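Local coordinates for protein N-acetylglucosaminidase (Paenibacillus barengoltzii, PDB 6INX) that probably hydrolyses glycosidic bonds in N-acetylglucosamine-containing glycans, as a glycoside hydrolase of family 18, at residues W110-Y115 / D161-D166; D126-T131 / G167-E172; I156-D161 / N218-A223. All blocks are in the same frame, centred on the assembly; numbering follows the deposited sequence.

Contact 1: residues W110-Y115 / D161-D166; sequences WEYPCY and DQYYID
Tyr112 and Tyr115 receive Tyr163 between them, and with Tyr164 they make a cluster of four tyrosines joining the loop after strand 105-109 to helix 162-166. The tight part is aromatic. The edge of Tyr163 points at the face of Tyr112, with CE2 of Tyr163 3.7 Å from CE2 of Tyr112 and the planes at 58°; Glu111 CB lies against the opposite face. Tyr163 also turns an edge to the face of Tyr115, nearly at right angles. Its CG stands between the backbone N and the carbonyl carbon (chi1 66°), which carries the ring toward both partners. Tyr164 adds CD2, 3.7 Å from Tyr112 CD1, while its CE2 rests 3.9 Å from Pro113 CD; an apolar proline ring suits this buried spot, its CG lying over the face of Trp110. Two interior waters satisfy buried polar atoms: one accepts from Tyr164 OH and donates to Trp110 O, and another donates to Pro113 O and, weakly, to Tyr164 O.

The looser side is where Tyr112 and Tyr163 are partly exposed, their OH atoms 3.3 Å apart. The second subunit partly covers it, packing Leu208 on Tyr163 and Gly206 on Tyr115, and its Arg210 makes a salt bridge with Asp166.

Glu111 ends the DxxDxDxE signature of family 18, so the cluster borders the strand end that carries it. Tyrosine serves here in two ways: the rings fill the interface, and Tyr115 OH donates to Tyr163 O at 2.6 Å, tilted 27° from the carbonyl plane. This short bond ties the loop to the helix backbone and implies a firmly placed Tyr115 ring.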
loop_
_atom_site.group_PDB
_atom_site.type_symbol
_atom_site.label_atom_id
_atom_site.label_comp_id
_atom_site.label_asym_id
_atom_site.label_seq_id
_atom_site.Cartn_x
_atom_site.Cartn_y
_atom_site.Cartn_z
ATOM N N TRP A 110 13.019 -16.350 -2.020
ATOM C CA TRP A 110 13.230 -15.361 -3.073
ATOM C C TRP A 110 12.303 -14.176 -2.811
ATOM O O TRP A 110 11.081 -14.330 -2.765
ATOM C CB TRP A 110 12.897 -16.035 -4.408
ATOM C CG TRP A 110 12.917 -15.182 -5.662
ATOM C CD1 TRP A 110 13.234 -13.856 -5.777
ATOM C CD2 TRP A 110 12.607 -15.631 -6.982
ATOM N NE1 TRP A 110 13.131 -13.453 -7.092
ATOM C CE2 TRP A 110 12.748 -14.527 -7.853
ATOM C CE3 TRP A 110 12.234 -16.866 -7.517
ATOM C CZ2 TRP A 110 12.523 -14.623 -9.219
ATOM C CZ3 TRP A 110 12.030 -16.963 -8.878
ATOM C CH2 TRP A 110 12.153 -15.841 -9.714
ATOM N N GLU A 111 12.880 -12.994 -2.617
ATOM C CA GLU A 111 12.098 -11.825 -2.224
ATOM C C GLU A 111 12.259 -10.738 -3.280
ATOM O O GLU A 111 13.138 -9.888 -3.149
ATOM C CB GLU A 111 12.556 -11.354 -0.828
ATOM C CG GLU A 111 12.381 -12.448 0.231
ATOM C CD GLU A 111 12.712 -11.998 1.651
ATOM O OE1 GLU A 111 12.834 -10.789 1.898
ATOM O OE2 GLU A 111 12.845 -12.878 2.533
ATOM N N TYR A 112 11.440 -10.757 -4.335
ATOM C CA TYR A 112 10.331 -11.690 -4.559
ATOM C C TYR A 112 10.206 -11.839 -6.077
ATOM O O TYR A 112 10.634 -10.946 -6.808
ATOM C CB TYR A 112 9.001 -11.102 -4.053
ATOM C CG TYR A 112 9.041 -10.447 -2.686
ATOM C CD1 TYR A 112 8.828 -11.187 -1.525
ATOM C CD2 TYR A 112 9.278 -9.079 -2.563
ATOM C CE1 TYR A 112 8.865 -10.572 -0.265
ATOM C CE2 TYR A 112 9.313 -8.471 -1.332
ATOM C CZ TYR A 112 9.102 -9.210 -0.193
ATOM O OH TYR A 112 9.155 -8.562 1.028
ATOM N N PRO A 113 9.579 -12.911 -6.567
ATOM C CA PRO A 113 9.382 -13.044 -8.019
ATOM C C PRO A 113 8.682 -11.817 -8.590
ATOM O O PRO A 113 7.644 -11.392 -8.076
ATOM C CB PRO A 113 8.497 -14.290 -8.141
ATOM C CG PRO A 113 8.802 -15.100 -6.914
ATOM C CD PRO A 113 9.054 -14.075 -5.822
ATOM N N CYS A 114 9.288 -11.219 -9.629
ATOM C CA CYS A 114 8.836 -10.034 -10.363
ATOM C C CYS A 114 9.276 -8.714 -9.736
ATOM O O CYS A 114 9.047 -7.658 -10.337
ATOM C CB CYS A 114 7.317 -9.992 -10.626
ATOM S SG CYS A 114 6.640 -11.408 -11.536
ATOM N N TYR A 115 9.891 -8.739 -8.557
ATOM C CA TYR A 115 10.186 -7.530 -7.792
ATOM C C TYR A 115 11.686 -7.374 -7.588
ATOM O O TYR A 115 12.349 -8.280 -7.075
ATOM C CB TYR A 115 9.423 -7.531 -6.459
ATOM C CG TYR A 115 7.942 -7.542 -6.728
ATOM C CD1 TYR A 115 7.292 -6.378 -7.114
ATOM C CD2 TYR A 115 7.207 -8.717 -6.675
ATOM C CE1 TYR A 115 5.952 -6.371 -7.408
ATOM C CE2 TYR A 115 5.855 -8.723 -6.970
ATOM C CZ TYR A 115 5.234 -7.544 -7.339
ATOM O OH TYR A 115 3.888 -7.550 -7.647
ATOM N N ASP A 161 1.536 -9.246 1.054
ATOM C CA ASP A 161 0.547 -8.320 0.522
ATOM C C ASP A 161 0.224 -8.651 -0.936
ATOM O O ASP A 161 0.767 -9.592 -1.535
ATOM C CB ASP A 161 1.047 -6.880 0.687
ATOM C CG ASP A 161 -0.078 -5.870 0.916
ATOM O OD1 ASP A 161 -1.244 -6.158 0.579
ATOM O OD2 ASP A 161 0.234 -4.769 1.418
ATOM N N GLN A 162 -0.652 -7.821 -1.507
ATOM C CA GLN A 162 -1.183 -8.050 -2.848
ATOM C C GLN A 162 -0.079 -8.200 -3.889
ATOM O O GLN A 162 -0.212 -8.992 -4.825
ATOM C CB GLN A 162 -2.114 -6.897 -3.236
ATOM C CG GLN A 162 -2.826 -7.093 -4.569
ATOM C CD GLN A 162 -3.880 -8.182 -4.530
ATOM O OE1 GLN A 162 -4.756 -8.180 -3.662
ATOM N NE2 GLN A 162 -3.807 -9.110 -5.469
ATOM N N TYR A 163 0.998 -7.421 -3.767
ATOM C CA TYR A 163 2.068 -7.512 -4.758
ATOM C C TYR A 163 2.523 -8.951 -4.954
ATOM O O TYR A 163 2.858 -9.357 -6.076
ATOM C CB TYR A 163 3.259 -6.623 -4.365
ATOM C CG TYR A 163 3.974 -7.064 -3.101
ATOM C CD1 TYR A 163 3.631 -6.537 -1.862
ATOM C CD2 TYR A 163 4.985 -8.023 -3.140
ATOM C CE1 TYR A 163 4.276 -6.951 -0.703
ATOM C CE2 TYR A 163 5.626 -8.447 -1.974
ATOM C CZ TYR A 163 5.259 -7.902 -0.766
ATOM O OH TYR A 163 5.883 -8.309 0.390
ATOM N N TYR A 164 2.575 -9.733 -3.872
ATOM C CA TYR A 164 3.156 -11.068 -3.989
ATOM C C TYR A 164 2.232 -11.991 -4.770
ATOM O O TYR A 164 2.692 -12.778 -5.614
ATOM C CB TYR A 164 3.469 -11.649 -2.608
ATOM C CG TYR A 164 4.311 -12.906 -2.713
ATOM C CD1 TYR A 164 3.704 -14.157 -2.828
ATOM C CD2 TYR A 164 5.703 -12.833 -2.736
ATOM C CE1 TYR A 164 4.460 -15.314 -2.938
ATOM C CE2 TYR A 164 6.479 -13.984 -2.848
ATOM C CZ TYR A 164 5.848 -15.217 -2.952
ATOM O OH TYR A 164 6.600 -16.366 -3.068
ATOM N N ILE A 165 0.926 -11.891 -4.510
ATOM C CA ILE A 165 -0.070 -12.617 -5.288
ATOM C C ILE A 165 0.037 -12.242 -6.758
ATOM O O ILE A 165 -0.025 -13.103 -7.643
ATOM C CB ILE A 165 -1.473 -12.309 -4.730
ATOM C CG1 ILE A 165 -1.566 -12.692 -3.248
ATOM C CG2 ILE A 165 -2.551 -12.999 -5.563
ATOM C CD1 ILE A 165 -1.428 -14.179 -2.995
ATOM N N ASP A 166 0.209 -10.945 -7.043
ATOM C CA ASP A 166 0.258 -10.477 -8.420
ATOM C C ASP A 166 1.512 -10.943 -9.143
ATOM O O ASP A 166 1.507 -11.006 -10.375
ATOM C CB ASP A 166 0.189 -8.946 -8.465
ATOM C CG ASP A 166 -1.151 -8.401 -7.989
ATOM O OD1 ASP A 166 -2.109 -9.193 -7.861
ATOM O OD2 ASP A 166 -1.249 -7.178 -7.764
HETATM O O HOH W 1 9.119 -16.078 -2.170
HETATM O O HOH W 2 6.011 -11.959 -5.853
#

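Contact 2: residues D126-T131 / G167-E172; sequences DKANFT and GTEMAE
Lys127, Phe130 and Thr131, on the first turns of helix 126-148, pack against Gly167, Thr168 and Glu169 in a partly buried contact between a helix start and the short link from helix 162-166 to helix 170-173. The backbones come close where Lys127 CA and Thr168 CA are 4.6 Å apart. Lys127 CA lies 3.3 Å from Gly167 O in a CH...O contact; this carbonyl is buried and has no conventional partner in the model. Gly167 is the first residue to leave helical backbone angles after helix 162-166, and its carbonyl turns toward Lys127. From Lys127 the extended side chain runs along the link, its CE 3.3 Å from Thr168 O. Its NZ donates to a water that in turn donates to Thr168 O, and makes a weak hydrogen bond to Asp166 O.

In the barrel of family 18, strands 105-109 and 153-159 are parallel neighbours; helix 126-148 follows the first and the link follows the second, so the contact joins two adjacent connections on the outside of the barrel.

Glu169 occupies the N-cap position of helix 170-173, but its extended side chain reaches across to helix 126-148. There OE1 accepts a 2.7 Å hydrogen bond from Thr131 OG1 on the anti side of the carboxylate, 30° out of its plane. A water donates to the same OG1 and to Lys127 O while accepting from Glu169 N at 2.9 Å, so the threonine hydroxyl both gives and receives. With OG1 beside its own backbone N (chi1 -55°), Thr131 sends CG2 toward Glu172 CB, 3.8 Å away. Thr168 divides its branches similarly: CG2 meets Phe130 CD2 at 3.8 Å, whereas OG1 bonds to Tyr164 O.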
loop_
_atom_site.group_PDB
_atom_site.type_symbol
_atom_site.label_atom_id
_atom_site.label_comp_id
_atom_site.label_asym_id
_atom_site.label_seq_id
_atom_site.Cartn_x
_atom_site.Cartn_y
_atom_site.Cartn_z
ATOM N N ASP A 126 9.190 -13.816 -14.225
ATOM C CA ASP A 126 9.348 -14.533 -12.960
ATOM C C ASP A 126 8.042 -15.174 -12.504
ATOM O O ASP A 126 8.062 -16.163 -11.765
ATOM C CB ASP A 126 9.806 -13.585 -11.847
ATOM C CG ASP A 126 11.185 -13.015 -12.053
ATOM O OD1 ASP A 126 11.978 -13.526 -12.884
ATOM O OD2 ASP A 126 11.481 -12.040 -11.335
ATOM N N LYS A 127 6.902 -14.597 -12.885
ATOM C CA LYS A 127 5.626 -15.140 -12.421
ATOM C C LYS A 127 5.438 -16.579 -12.888
ATOM O O LYS A 127 5.125 -17.469 -12.088
ATOM C CB LYS A 127 4.488 -14.233 -12.891
ATOM C CG LYS A 127 3.111 -14.695 -12.456
ATOM C CD LYS A 127 2.092 -13.599 -12.681
ATOM C CE LYS A 127 0.686 -14.093 -12.380
ATOM N NZ LYS A 127 -0.274 -12.953 -12.460
ATOM N N ALA A 128 5.653 -16.837 -14.178
ATOM C CA ALA A 128 5.586 -18.212 -14.657
ATOM C C ALA A 128 6.823 -19.006 -14.252
ATOM O O ALA A 128 6.718 -20.189 -13.905
ATOM C CB ALA A 128 5.413 -18.217 -16.180
ATOM N N ASN A 129 7.998 -18.361 -14.242
ATOM C CA ASN A 129 9.243 -19.098 -14.023
ATOM C C ASN A 129 9.373 -19.595 -12.584
ATOM O O ASN A 129 10.020 -20.620 -12.346
ATOM C CB ASN A 129 10.450 -18.229 -14.402
ATOM C CG ASN A 129 10.556 -18.005 -15.888
ATOM O OD1 ASN A 129 9.911 -18.694 -16.671
ATOM N ND2 ASN A 129 11.350 -17.034 -16.285
ATOM N N PHE A 130 8.778 -18.883 -11.618
ATOM C CA PHE A 130 8.801 -19.334 -10.224
ATOM C C PHE A 130 8.092 -20.675 -10.072
ATOM O O PHE A 130 8.582 -21.573 -9.374
ATOM C CB PHE A 130 8.140 -18.249 -9.360
ATOM C CG PHE A 130 8.153 -18.498 -7.866
ATOM C CD1 PHE A 130 9.332 -18.777 -7.177
ATOM C CD2 PHE A 130 6.972 -18.356 -7.135
ATOM C CE1 PHE A 130 9.331 -18.936 -5.801
ATOM C CE2 PHE A 130 6.963 -18.517 -5.759
ATOM C CZ PHE A 130 8.142 -18.808 -5.087
ATOM N N THR A 131 6.946 -20.834 -10.738
ATOM C CA THR A 131 6.238 -22.108 -10.702
ATOM C C THR A 131 7.096 -23.213 -11.297
ATOM O O THR A 131 7.185 -24.309 -10.736
ATOM C CB THR A 131 4.942 -21.989 -11.491
ATOM O OG1 THR A 131 4.177 -20.897 -10.969
ATOM C CG2 THR A 131 4.137 -23.285 -11.367
ATOM N N GLY A 167 2.581 -11.269 -8.417
ATOM C CA GLY A 167 3.808 -11.723 -9.037
ATOM C C GLY A 167 4.001 -13.221 -9.067
ATOM O O GLY A 167 5.073 -13.682 -9.481
ATOM N N THR A 168 2.997 -14.000 -8.658
ATOM C CA THR A 168 3.120 -15.453 -8.594
ATOM C C THR A 168 1.828 -16.103 -9.076
ATOM O O THR A 168 0.822 -15.432 -9.334
ATOM C CB THR A 168 3.398 -15.922 -7.162
ATOM O OG1 THR A 168 2.356 -15.439 -6.309
ATOM C CG2 THR A 168 4.722 -15.374 -6.660
ATOM N N GLU A 169 1.871 -17.427 -9.182
ATOM C CA GLU A 169 0.718 -18.272 -9.511
ATOM C C GLU A 169 0.471 -19.200 -8.323
ATOM O O GLU A 169 0.778 -20.388 -8.392
ATOM C CB GLU A 169 1.010 -19.097 -10.788
ATOM C CG GLU A 169 1.412 -18.289 -12.010
ATOM C CD GLU A 169 1.911 -19.151 -13.179
ATOM O OE1 GLU A 169 2.459 -20.257 -12.962
ATOM O OE2 GLU A 169 1.760 -18.712 -14.337
ATOM N N MET A 170 -0.077 -18.656 -7.231
ATOM C CA MET A 170 -0.049 -19.386 -5.967
ATOM C C MET A 170 -0.862 -20.676 -6.011
ATOM O O MET A 170 -0.515 -21.637 -5.320
ATOM C CB MET A 170 -0.488 -18.489 -4.810
ATOM C CG MET A 170 0.587 -17.482 -4.371
ATOM S SD MET A 170 2.218 -18.206 -4.035
ATOM C CE MET A 170 1.748 -19.483 -2.861
ATOM N N ALA A 171 -1.920 -20.729 -6.824
ATOM C CA ALA A 171 -2.696 -21.961 -6.921
ATOM C C ALA A 171 -1.864 -23.090 -7.510
ATOM O O ALA A 171 -2.065 -24.258 -7.161
ATOM C CB ALA A 171 -3.943 -21.724 -7.772
ATOM N N GLU A 172 -0.926 -22.758 -8.401
ATOM C CA GLU A 172 -0.009 -23.754 -8.947
ATOM C C GLU A 172 1.173 -23.981 -8.009
ATOM O O GLU A 172 1.560 -25.123 -7.745
ATOM C CB GLU A 172 0.497 -23.289 -10.312
ATOM C CG GLU A 172 -0.585 -23.113 -11.366
ATOM C CD GLU A 172 -1.340 -24.398 -11.645
ATOM O OE1 GLU A 172 -2.589 -24.365 -11.646
ATOM O OE2 GLU A 172 -0.686 -25.441 -11.851
HETATM O O HOH W 3 4.493 -18.481 -9.624
HETATM O O HOH W 4 -1.718 -13.708 -9.916
#

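Contact 3: residues I156-D161 / N218-A223; sequences IAAGAD and NLFVRA
Strand 153-159 runs into a short turn whose last residue, Asp161, comes nearest to helix 213-222, its CA 7.7 Å from that of Leu219, so side chains from the helix must bridge the gap. Phe220 does most of this. Its CG lies anti to the carbonyl carbon (chi1 -82°), and the ring reaches in edge first: CZ is 3.1 Å from Gly159 O, which lies near the ring plane, and CE2 is 3.8 Å from Ala160 O, also at the edge. Ala158 turns its methyl toward the helix and sets CB 3.9 Å from Phe220 CZ.

Small residues suit this end of the strand, since an alanine and a glycine let a large ring approach the backbone itself. Leu219 adds an apolar branch farther along the turn, with CD1 3.9 Å from Asp161 C. Asp161 starts away from the helix, but its carboxylate swings back to within 4.2 Å (OD1 to Leu219 CD1), with OD1 also accepting from Gln162 N.

The contact belongs to the outer layer of the barrel, where helix 213-222 packs on the strands: Phe220 also touches Leu182 of strand 179-183, and Tyr164 lies against both Phe220 and Ala158. An alanine in place of Phe220 would probably open a gap over Ala158 and take from Gly159 O the ring edge that faces it.

Ala160 O is hydrogen-bonded to Ser216 OG, earlier on the same helix, a second tie between turn and helix, whereas Gly159 O is buried without a partner of that kind. The ring's hydrogen-bearing edge, slightly positive, is thus likely to give this carbonyl modest electrostatic compensation in a largely apolar interface.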
loop_
_atom_site.group_PDB
_atom_site.type_symbol
_atom_site.label_atom_id
_atom_site.label_comp_id
_atom_site.label_asym_id
_atom_site.label_seq_id
_atom_site.Cartn_x
_atom_site.Cartn_y
_atom_site.Cartn_z
ATOM N N ILE A 156 8.318 -22.394 0.925
ATOM C CA ILE A 156 8.734 -21.049 0.559
ATOM C C ILE A 156 8.376 -20.108 1.695
ATOM O O ILE A 156 7.508 -20.389 2.521
ATOM C CB ILE A 156 8.107 -20.522 -0.755
ATOM C CG1 ILE A 156 6.587 -20.342 -0.598
ATOM C CG2 ILE A 156 8.497 -21.409 -1.940
ATOM C CD1 ILE A 156 5.921 -19.660 -1.791
ATOM N N ALA A 157 9.073 -18.980 1.727
ATOM C CA ALA A 157 8.621 -17.818 2.475
ATOM C C ALA A 157 8.089 -16.814 1.468
ATOM O O ALA A 157 8.782 -16.471 0.498
ATOM C CB ALA A 157 9.779 -17.191 3.250
ATOM N N ALA A 158 6.868 -16.345 1.695
ATOM C CA ALA A 158 6.163 -15.499 0.749
ATOM C C ALA A 158 5.900 -14.123 1.341
ATOM O O ALA A 158 5.649 -13.991 2.541
ATOM C CB ALA A 158 4.826 -16.140 0.367
ATOM N N GLY A 159 5.953 -13.106 0.484
ATOM C CA GLY A 159 5.513 -11.783 0.882
ATOM C C GLY A 159 4.030 -11.754 1.193
ATOM O O GLY A 159 3.243 -12.518 0.638
ATOM N N ALA A 160 3.634 -10.831 2.065
ATOM C CA ALA A 160 2.310 -10.928 2.664
ATOM C C ALA A 160 1.208 -10.215 1.888
ATOM O O ALA A 160 0.037 -10.568 2.046
ATOM C CB ALA A 160 2.333 -10.351 4.081
ATOM N N ASP A 161 1.536 -9.246 1.054
ATOM C CA ASP A 161 0.547 -8.320 0.522
ATOM C C ASP A 161 0.224 -8.651 -0.936
ATOM O O ASP A 161 0.767 -9.592 -1.535
ATOM C CB ASP A 161 1.047 -6.880 0.687
ATOM C CG ASP A 161 -0.078 -5.870 0.916
ATOM O OD1 ASP A 161 -1.244 -6.158 0.579
ATOM O OD2 ASP A 161 0.234 -4.769 1.418
ATOM N N ASN A 218 -6.367 -14.239 4.062
ATOM C CA ASN A 218 -7.493 -14.175 3.141
ATOM C C ASN A 218 -7.033 -14.050 1.686
ATOM O O ASN A 218 -7.589 -14.711 0.800
ATOM C CB ASN A 218 -8.419 -13.034 3.555
ATOM C CG ASN A 218 -9.241 -13.379 4.783
ATOM O OD1 ASN A 218 -9.349 -14.546 5.162
ATOM N ND2 ASN A 218 -9.820 -12.364 5.416
ATOM N N LEU A 219 -6.015 -13.222 1.416
ATOM C CA LEU A 219 -5.496 -13.100 0.051
ATOM C C LEU A 219 -4.986 -14.438 -0.472
ATOM O O LEU A 219 -5.273 -14.829 -1.611
ATOM C CB LEU A 219 -4.354 -12.085 0.015
ATOM C CG LEU A 219 -4.663 -10.598 0.122
ATOM C CD1 LEU A 219 -3.358 -9.804 0.092
ATOM C CD2 LEU A 219 -5.586 -10.167 -1.003
ATOM N N PHE A 220 -4.206 -15.147 0.343
ATOM C CA PHE A 220 -3.613 -16.395 -0.119
ATOM C C PHE A 220 -4.651 -17.506 -0.242
ATOM O O PHE A 220 -4.563 -18.335 -1.151
ATOM C CB PHE A 220 -2.449 -16.787 0.796
ATOM C CG PHE A 220 -1.167 -16.069 0.457
ATOM C CD1 PHE A 220 -0.213 -16.689 -0.330
ATOM C CD2 PHE A 220 -0.941 -14.765 0.876
ATOM C CE1 PHE A 220 0.963 -16.021 -0.679
ATOM C CE2 PHE A 220 0.236 -14.096 0.533
ATOM C CZ PHE A 220 1.188 -14.730 -0.243
ATOM N N VAL A 221 -5.632 -17.550 0.664
ATOM C CA VAL A 221 -6.717 -18.522 0.520
ATOM C C VAL A 221 -7.473 -18.281 -0.779
ATOM O O VAL A 221 -7.744 -19.213 -1.545
ATOM C CB VAL A 221 -7.652 -18.462 1.738
ATOM C CG1 VAL A 221 -8.905 -19.298 1.483
ATOM C CG2 VAL A 221 -6.934 -18.948 2.974
ATOM N N ARG A 222 -7.820 -17.018 -1.049
ATOM C CA ARG A 222 -8.542 -16.691 -2.272
ATOM C C ARG A 222 -7.706 -16.958 -3.512
ATOM O O ARG A 222 -8.259 -17.240 -4.580
ATOM C CB ARG A 222 -9.027 -15.244 -2.231
ATOM C CG ARG A 222 -10.275 -15.123 -1.397
ATOM C CD ARG A 222 -10.623 -13.711 -0.989
ATOM N NE ARG A 222 -11.371 -13.757 0.266
ATOM C CZ ARG A 222 -11.110 -12.998 1.322
ATOM N NH1 ARG A 222 -10.140 -12.094 1.266
ATOM N NH2 ARG A 222 -11.836 -13.124 2.426
ATOM N N ALA A 223 -6.381 -16.888 -3.387
ATOM C CA ALA A 223 -5.489 -17.199 -4.494
ATOM C C ALA A 223 -5.322 -18.699 -4.701
ATOM O O ALA A 223 -4.721 -19.107 -5.701
ATOM C CB ALA A 223 -4.129 -16.525 -4.269
#

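Following the chain from the N terminus, the first halves of contacts 1, 2 and 3 come in that order, and the second halves follow in the same order, so every pair crosses and none nests. Contact 1 closes a loop of 45 residues holding all of helix 126-148 and strand 153-159. Contact 2 closes one of 35 residues from that helix to the link after helix 162-166. Contact 3 closes the longest, 56 residues, from the end of strand 153-159 to helix 213-222. Asp161 belongs to both contact 1 and contact 3. Together they bind successive connections of the barrel, with Tyr164 touching residues of contacts 2 and 3.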